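Local coordinates for protein putative sugar ABC transporter (Yersinia enterocolitica subsp. enterocolitica 8081, PDB 5ULB) that probably serves as the periplasmic sugar-binding component of an ABC transporter, holding a methylthioribose-like sugar such as 5-Se-methyl-5-selenoribose, at residues A223-N227 and G228-I232; S240-D243 and L244-R248. All coordinates share one frame; numbering follows the deposited sequence. Where two conformers were deposited one is given.

Contact 1 (A223-N227 and G228-I232); sequences ALQEN and GRTEI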
loop_
_atom_site.group_PDB
_atom_site.type_symbol
_atom_site.label_atom_id
_atom_site.label_comp_id
_atom_site.label_asym_id
_atom_site.label_seq_id
_atom_site.Cartn_x
_atom_site.Cartn_y
_atom_site.Cartn_z
ATOM N N ALA A 223 -4.698 -19.655 -9.030
ATOM C CA ALA A 223 -5.485 -20.816 -8.716
ATOM C C ALA A 223 -6.711 -20.912 -9.631
ATOM O O ALA A 223 -7.078 -22.029 -10.072
ATOM C CB ALA A 223 -5.961 -20.801 -7.273
ATOM N N LEU A 224 -7.364 -19.804 -9.901
ATOM C CA LEU A 224 -8.563 -19.891 -10.798
ATOM C C LEU A 224 -8.190 -20.384 -12.173
ATOM O O LEU A 224 -8.875 -21.196 -12.799
ATOM C CB LEU A 224 -9.303 -18.524 -10.903
ATOM C CG LEU A 224 -9.875 -17.974 -9.583
ATOM C CD1 LEU A 224 -10.658 -16.716 -9.872
ATOM C CD2 LEU A 224 -10.764 -18.965 -8.901
ATOM N N GLN A 225 -7.099 -19.853 -12.724
ATOM C CA GLN A 225 -6.672 -20.290 -14.064
ATOM C C GLN A 225 -6.309 -21.743 -14.058
ATOM O O GLN A 225 -6.756 -22.517 -14.889
ATOM C CB GLN A 225 -5.529 -19.438 -14.533
ATOM C CG GLN A 225 -5.965 -18.028 -15.038
ATOM C CD GLN A 225 -6.782 -17.946 -16.352
ATOM O OE1 GLN A 225 -7.122 -18.956 -16.931
ATOM N NE2 GLN A 225 -6.984 -16.718 -16.863
ATOM N N GLU A 226 -5.441 -22.154 -13.103
ATOM C CA GLU A 226 -4.876 -23.512 -13.148
ATOM C C GLU A 226 -5.908 -24.571 -12.843
ATOM O O GLU A 226 -5.769 -25.700 -13.279
ATOM C CB GLU A 226 -3.676 -23.611 -12.216
ATOM C CG GLU A 226 -2.555 -22.852 -12.725
ATOM C CD GLU A 226 -1.266 -22.916 -11.971
ATOM O OE1 GLU A 226 -1.262 -23.562 -10.926
ATOM O OE2 GLU A 226 -0.240 -22.218 -12.394
ATOM N N ASN A 227 -6.927 -24.231 -12.014
ATOM C CA ASN A 227 -7.976 -25.147 -11.661
ATOM C C ASN A 227 -9.218 -25.067 -12.584
ATOM O O ASN A 227 -10.226 -25.722 -12.333
ATOM C CB ASN A 227 -8.423 -24.977 -10.216
ATOM C CG ASN A 227 -7.358 -25.390 -9.187
ATOM O OD1 ASN A 227 -7.235 -26.604 -8.959
ATOM N ND2 ASN A 227 -6.572 -24.469 -8.689
ATOM N N GLY A 228 -9.170 -24.220 -13.604
ATOM C CA GLY A 228 -10.353 -24.102 -14.522
ATOM C C GLY A 228 -11.578 -23.543 -13.855
ATOM O O GLY A 228 -12.704 -23.971 -14.128
ATOM N N ARG A 229 -11.386 -22.556 -12.989
ATOM C CA ARG A 229 -12.459 -21.937 -12.200
ATOM C C ARG A 229 -12.632 -20.447 -12.488
ATOM O O ARG A 229 -13.000 -19.705 -11.572
ATOM C CB ARG A 229 -12.288 -22.217 -10.738
ATOM C CG ARG A 229 -12.398 -23.708 -10.404
ATOM C CD ARG A 229 -13.780 -24.293 -10.594
ATOM N NE ARG A 229 -14.774 -23.681 -9.686
ATOM C CZ ARG A 229 -14.965 -24.041 -8.419
ATOM N NH1 ARG A 229 -14.230 -24.954 -7.852
ATOM N NH2 ARG A 229 -15.876 -23.422 -7.645
ATOM N N THR A 230 -12.401 -20.048 -13.719
ATOM C CA THR A 230 -12.478 -18.646 -14.080
ATOM C C THR A 230 -13.919 -18.102 -14.231
ATOM O O THR A 230 -14.079 -16.912 -14.485
ATOM C CB THR A 230 -11.673 -18.313 -15.325
ATOM O OG1 THR A 230 -12.143 -18.993 -16.442
ATOM C CG2 THR A 230 -10.166 -18.521 -15.133
ATOM N N GLU A 231 -14.919 -18.928 -13.958
ATOM C CA GLU A 231 -16.266 -18.383 -13.794
ATOM C C GLU A 231 -16.382 -17.528 -12.526
ATOM O O GLU A 231 -17.313 -16.742 -12.451
ATOM C CB GLU A 231 -17.315 -19.518 -13.766
ATOM C CG GLU A 231 -17.448 -20.348 -12.483
ATOM C CD GLU A 231 -16.316 -21.335 -12.125
ATOM O OE1 GLU A 231 -15.463 -21.607 -13.000
ATOM O OE2 GLU A 231 -16.308 -21.750 -10.939
ATOM N N ILE A 232 -15.500 -17.742 -11.559
ATOM C CA ILE A 232 -15.454 -16.923 -10.324
ATOM C C ILE A 232 -14.843 -15.640 -10.638
ATOM O O ILE A 232 -13.762 -15.544 -11.175
ATOM C CB ILE A 232 -14.659 -17.708 -9.240
ATOM C CG1 ILE A 232 -15.302 -19.041 -8.946
ATOM C CG2 ILE A 232 -14.462 -16.838 -8.034
ATOM C CD1 ILE A 232 -14.448 -19.949 -8.031
#

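Contact 2 (S240-D243 and L244-R248); sequences SNQD and LQLMR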
loop_
_atom_site.group_PDB
_atom_site.type_symbol
_atom_site.label_atom_id
_atom_site.label_comp_id
_atom_site.label_asym_id
_atom_site.label_seq_id
_atom_site.Cartn_x
_atom_site.Cartn_y
_atom_site.Cartn_z
ATOM N N SER A 240 -0.542 -3.184 -9.495
ATOM C CA SER A 240 0.843 -3.420 -9.814
ATOM C C SER A 240 0.907 -3.746 -11.294
ATOM O O SER A 240 -0.118 -4.046 -11.925
ATOM C CB SER A 240 1.441 -4.560 -8.923
ATOM O OG SER A 240 0.888 -5.785 -9.360
ATOM N N ASN A 241 2.125 -3.815 -11.861
ATOM C CA ASN A 241 2.260 -4.145 -13.263
ATOM C C ASN A 241 1.680 -5.507 -13.519
ATOM O O ASN A 241 1.010 -5.697 -14.572
ATOM C CB ASN A 241 3.714 -4.103 -13.698
ATOM C CG ASN A 241 4.306 -2.724 -13.731
ATOM O OD1 ASN A 241 3.603 -1.667 -13.704
ATOM N ND2 ASN A 241 5.648 -2.690 -13.818
ATOM N N GLN A 242 1.935 -6.483 -12.685
ATOM C CA GLN A 242 1.391 -7.827 -12.846
ATOM C C GLN A 242 -0.121 -7.818 -12.944
ATOM O O GLN A 242 -0.694 -8.444 -13.805
ATOM C CB GLN A 242 1.863 -8.761 -11.697
ATOM C CG GLN A 242 1.381 -10.210 -11.848
ATOM C CD GLN A 242 1.714 -11.192 -10.686
ATOM O OE1 GLN A 242 2.419 -10.834 -9.782
ATOM N NE2 GLN A 242 1.195 -12.396 -10.736
ATOM N N ASP A 243 -0.755 -7.081 -12.052
ATOM C CA ASP A 243 -2.238 -7.116 -12.045
ATOM C C ASP A 243 -2.782 -6.613 -13.353
ATOM O O ASP A 243 -3.794 -7.120 -13.846
ATOM C CB ASP A 243 -2.799 -6.171 -10.896
ATOM C CG ASP A 243 -2.319 -6.443 -9.579
ATOM O OD1 ASP A 243 -1.736 -7.487 -9.261
ATOM O OD2 ASP A 243 -2.518 -5.515 -8.697
ATOM N N LEU A 244 -2.180 -5.523 -13.873
ATOM C CA LEU A 244 -2.629 -4.996 -15.175
ATOM C C LEU A 244 -2.505 -6.043 -16.262
ATOM O O LEU A 244 -3.393 -6.150 -17.140
ATOM C CB LEU A 244 -1.866 -3.748 -15.490
ATOM C CG LEU A 244 -2.068 -2.600 -14.479
ATOM C CD1 LEU A 244 -1.071 -1.518 -14.702
ATOM C CD2 LEU A 244 -3.521 -2.012 -14.560
ATOM N N GLN A 245 -1.407 -6.770 -16.316
ATOM C CA GLN A 245 -1.281 -7.896 -17.278
ATOM C C GLN A 245 -2.350 -8.977 -17.038
ATOM O O GLN A 245 -2.923 -9.478 -17.986
ATOM C CB GLN A 245 0.136 -8.497 -17.201
ATOM C CG GLN A 245 1.290 -7.621 -17.703
ATOM C CD GLN A 245 1.272 -7.421 -19.235
ATOM O OE1 GLN A 245 0.478 -6.608 -19.773
ATOM N NE2 GLN A 245 2.058 -8.242 -19.979
ATOM N N LEU A 246 -2.561 -9.305 -15.784
ATOM C CA LEU A 246 -3.568 -10.362 -15.502
ATOM C C LEU A 246 -4.976 -9.914 -15.916
ATOM O O LEU A 246 -5.706 -10.750 -16.388
ATOM C CB LEU A 246 -3.521 -10.808 -14.079
ATOM C CG LEU A 246 -2.150 -11.386 -13.624
ATOM C CD1 LEU A 246 -2.194 -11.691 -12.137
ATOM C CD2 LEU A 246 -1.665 -12.515 -14.420
HETATM N N MSE A 247 -5.343 -8.654 -15.724
HETATM C CA MSE A 247 -6.659 -8.193 -16.180
HETATM C C MSE A 247 -6.810 -8.309 -17.695
HETATM O O MSE A 247 -7.907 -8.529 -18.128
HETATM C CB MSE A 247 -6.908 -6.763 -15.550
HETATM C CG MSE A 247 -6.991 -6.643 -13.976
HETATM SE SE MSE A 247 -6.906 -4.856 -13.069
HETATM C CE MSE A 247 -7.383 -3.547 -14.546
ATOM N N ARG A 248 -5.695 -8.307 -18.443
ATOM C CA ARG A 248 -5.679 -8.411 -19.967
ATOM C C ARG A 248 -5.558 -9.860 -20.509
ATOM O O ARG A 248 -5.731 -10.010 -21.695
ATOM C CB ARG A 248 -4.491 -7.523 -20.490
ATOM C CG ARG A 248 -4.821 -6.075 -20.435
ATOM C CD ARG A 248 -3.687 -5.142 -20.832
ATOM N NE ARG A 248 -3.139 -5.525 -22.143
ATOM C CZ ARG A 248 -3.576 -5.145 -23.333
ATOM N NH1 ARG A 248 -4.683 -4.381 -23.410
ATOM N NH2 ARG A 248 -2.954 -5.638 -24.468
#

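Contact 1 (A223-N227 and G228-I232)
Leu224 O takes the backbone N of Arg229 at 2.9 Å with a nearly straight N-H (166°), and this bond closes the Schellman motif that ends helix 214-226. Its companion is looser: Gly228 N reaches Gln225 O at 3.2 Å from above the carbonyl plane. Gly228 takes positive phi (66°), which turns the chain out of the helix while its own N and that of Arg229 still point back into the last turn. One residue before Leu224, Ala223 O is gripped twice by Asn227. Asn227 N comes to it at 2.9 Å, while Asn227 ND2 reaches it at 2.8 Å from the opposite face of the carbonyl plane. With chi1 at -68°, CG of Asn227 lies beside its own backbone N, and the amide thereby folds back along the helix.

Past the glycine the chain makes a type I beta turn, Arg229 to Ile232, that brings Ile232 back against Leu224. These two side chains meet at about a right angle, Leu224 CD2 lying 3.9 Å from Ile232 CD1, while the other methyl, CD1 of Leu224, rests 3.6 Å from Ile232 O. Leu198 of helix 186-200 covers both residues. On another flank the methyl CG2 of Thr230 sits 3.6 Å from Gln225 OE1, and the amide NE2 of Gln225 is engaged by Tyr221 OH and Ala250 O. Arg229 bends away from the helix end and hands NH1 and NH2 to the carbonyls of Leu198 and Tyr201. Its NE makes a 2.8 Å salt bridge to Glu231 OE2, which lies in the guanidinium plane and uses its syn lone pair.

Contact 2 (S240-D243 and L244-R248)
Residues 240 to 248 make up the short helix 241-248 together with Ser240, its N-cap, and four i to i+4 backbone bonds tie 240-243 to 244-248. Leu244 N to Ser240 O and Gln245 N to Asn241 O each measure 3.2 Å. The next two are shorter, with 2.9 Å both from Leu246 N to Gln242 O and from Met247 N to Asp243 O. At the cap, Ser240 OG accepts a weak bond of 3.4 Å from Asp243 N.

Leu244, Leu246 and Met247 lean back over the carbonyls of 240-243. Leu246 CG lies 3.3 Å from Gln242 O, and in the conformer given Leu246 CD1 goes on to meet CG of Gln242, which a chi1 of -177° sets anti to the backbone N. Likewise in the conformer given, the selenomethionine Met247 places CG 3.2 Å from Asp243 O. Leu244 CG covers Ser240 O at 3.5 Å. Leu246 and Met247 both rest on Trp254 of strand 254-259, which packs this helix of the beta-alpha-beta unit against the sheet.

Polar groups crowd the start of the helix. Asp243 OD1 takes a hydrogen bond from Gln218 NE2, whereas its OD2 comes close to Asp214 OD2; Ser240 OG is bonded to Asp32 OD2 and weakly to Asp214 OD2. Three carboxylates, of Asp32, Asp214 and the buried Asp243, thus gather round the start of the helix. The positive end of the helix dipole and the Gln218 amide would help stabilise charge on Asp243, while the nearby Asp214 would probably push the other way and raise the affinity of one carboxylate for a proton.

Contact 1 and contact 2 follow each other along the chain, joined by strand 233-237, and their centres lie about 16 Å apart. They do not touch, though their nearest atoms approach to about 6 Å. Helix 214-226 serves both: its last turn belongs to contact 1, while its Gln218 and Tyr221 meet the side chains of contact 2. The sugar pocket lies nearer contact 2, where the side chain of Asp243 is about 9 Å from either anomer of the selenoribose. Pocket residues Thr212 and Trp213 immediately precede helix 214-226, and Asp238 follows strand 233-237, so contact 1 turns the chain at the end remote from the ligand.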